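Local coordinates for protein transcriptional regulator, TetR family (Legionella pneumophila subsp. pneumophila str. Philadelphia 1, PDB 3ON4) that probably binds DNA through a helix-turn-helix motif to regulate transcription, as TetR-family proteins do, at residues Ile123-Gln126 against Ala127-Phe130. Residues are numbered along the deposited sequence; the frame is centred on the assembly and turned at random.
Sequences IQNQ and AKKF
K128 lies back along the helix beside N125, one turn earlier, and the two side chains point the same way. K128 CB rests near the carbonyl oxygens of Q124 and N125, and K128 CG passes 3.5 Å from Q124 O. The first torsion sets CG beside the backbone N (chi1 -73°), the chain bends at chi3, and K128 CE arrives 3.6 Å from N125 OD1. K128 NZ, 3.7 Å from N125 OD1, is joined to it through a water: K128 NZ donates to the water at 2.9 Å, and the water gives a weak, long bond to N125 OD1. Lysine suits this place because its methylenes can cover the helix surface while the ammonium reaches water; the same side chain also packs on Y173 of the second subunit. Underneath, four consecutive backbone bonds hold the turns together, from A127 N to I123 O (2.9 Å) through to F130 N and Q126 O (3.1 Å).

The buried residues I123, A127 and F130 are all apolar. Branched I123 packs on both V59 and I62 of helix 54-77 and F112 of helix 108-115, A127 is small enough to sit against F112, and F130 turns its ring away from the preceding turn to meet T66. At the border, the amide of Q124 lets NE2 donate to F116 O. The i to i+4 bonds are those of an alpha helix, and the division into a buried apolar face and a more exposed polar one makes this part of helix 121-144 amphipathic, within the all-helical C-terminal domain of a TetR-family regulator.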
loop_
_atom_site.group_PDB
_atom_site.type_symbol
_atom_site.label_atom_id
_atom_site.label_comp_id
_atom_site.label_asym_id
_atom_site.label_seq_id
_atom_site.Cartn_x
_atom_site.Cartn_y
_atom_site.Cartn_z
ATOM N N ILE A 123 -12.506 -11.545 5.816
ATOM C CA ILE A 123 -11.324 -11.323 4.992
ATOM C C ILE A 123 -10.326 -10.440 5.740
ATOM O O ILE A 123 -9.106 -10.674 5.695
ATOM C CB ILE A 123 -11.708 -10.730 3.624
ATOM C CG1 ILE A 123 -12.617 -11.730 2.864
ATOM C CG2 ILE A 123 -10.494 -10.421 2.799
ATOM C CD1 ILE A 123 -13.091 -11.195 1.499
ATOM N N GLN A 124 -10.838 -9.403 6.390
ATOM C CA GLN A 124 -10.018 -8.556 7.259
ATOM C C GLN A 124 -9.181 -9.394 8.224
ATOM O O GLN A 124 -7.971 -9.196 8.345
ATOM C CB GLN A 124 -10.903 -7.601 8.074
ATOM C CG GLN A 124 -11.539 -6.489 7.267
ATOM C CD GLN A 124 -12.329 -5.535 8.135
ATOM O OE1 GLN A 124 -12.728 -5.880 9.246
ATOM N NE2 GLN A 124 -12.587 -4.355 7.626
ATOM N N ASN A 125 -9.836 -10.324 8.913
ATOM C CA ASN A 125 -9.165 -11.184 9.889
ATOM C C ASN A 125 -8.091 -12.096 9.242
ATOM O O ASN A 125 -7.005 -12.292 9.799
ATOM C CB ASN A 125 -10.197 -11.963 10.737
ATOM C CG ASN A 125 -10.961 -11.050 11.705
ATOM O OD1 ASN A 125 -10.713 -9.842 11.765
ATOM N ND2 ASN A 125 -11.894 -11.618 12.448
ATOM N N GLN A 126 -8.340 -12.585 8.032
ATOM C CA GLN A 126 -7.314 -13.385 7.342
ATOM C C GLN A 126 -6.132 -12.520 6.923
ATOM O O GLN A 126 -4.967 -12.938 7.014
ATOM C CB GLN A 126 -7.881 -14.094 6.114
ATOM C CG GLN A 126 -8.914 -15.113 6.416
ATOM C CD GLN A 126 -8.376 -16.354 7.111
ATOM O OE1 GLN A 126 -7.198 -16.721 6.972
ATOM N NE2 GLN A 126 -9.239 -17.000 7.877
ATOM N N ALA A 127 -6.416 -11.312 6.448
ATOM C CA ALA A 127 -5.344 -10.369 6.104
ATOM C C ALA A 127 -4.464 -10.028 7.306
ATOM O O ALA A 127 -3.225 -9.992 7.192
ATOM C CB ALA A 127 -5.934 -9.073 5.473
ATOM N N LYS A 128 -5.076 -9.802 8.469
ATOM C CA LYS A 128 -4.297 -9.535 9.684
ATOM C C LYS A 128 -3.411 -10.731 10.051
ATOM O O LYS A 128 -2.264 -10.552 10.486
ATOM C CB LYS A 128 -5.210 -9.134 10.854
ATOM C CG LYS A 128 -5.763 -7.740 10.675
ATOM C CD LYS A 128 -6.459 -7.194 11.913
ATOM C CE LYS A 128 -7.876 -7.688 12.036
ATOM N NZ LYS A 128 -8.472 -7.343 13.371
ATOM N N LYS A 129 -3.946 -11.935 9.860
ATOM C CA LYS A 129 -3.208 -13.165 10.123
ATOM C C LYS A 129 -1.956 -13.277 9.268
ATOM O O LYS A 129 -0.908 -13.701 9.754
ATOM C CB LYS A 129 -4.082 -14.394 9.889
ATOM C CG LYS A 129 -4.995 -14.748 11.010
ATOM C CD LYS A 129 -5.578 -16.142 10.786
ATOM C CE LYS A 129 -4.569 -17.245 11.125
ATOM N NZ LYS A 129 -5.119 -18.632 10.949
ATOM N N PHE A 130 -2.059 -12.864 8.007
ATOM C CA PHE A 130 -0.923 -12.828 7.066
ATOM C C PHE A 130 0.212 -11.947 7.587
ATOM O O PHE A 130 1.370 -12.387 7.675
ATOM C CB PHE A 130 -1.394 -12.348 5.689
ATOM C CG PHE A 130 -0.291 -12.132 4.667
ATOM C CD1 PHE A 130 0.201 -13.183 3.921
ATOM C CD2 PHE A 130 0.252 -10.870 4.460
ATOM C CE1 PHE A 130 1.195 -12.993 2.973
ATOM C CE2 PHE A 130 1.271 -10.669 3.517
ATOM C CZ PHE A 130 1.727 -11.732 2.761
HETATM O O HOH W 1 -10.031 -9.155 15.069
#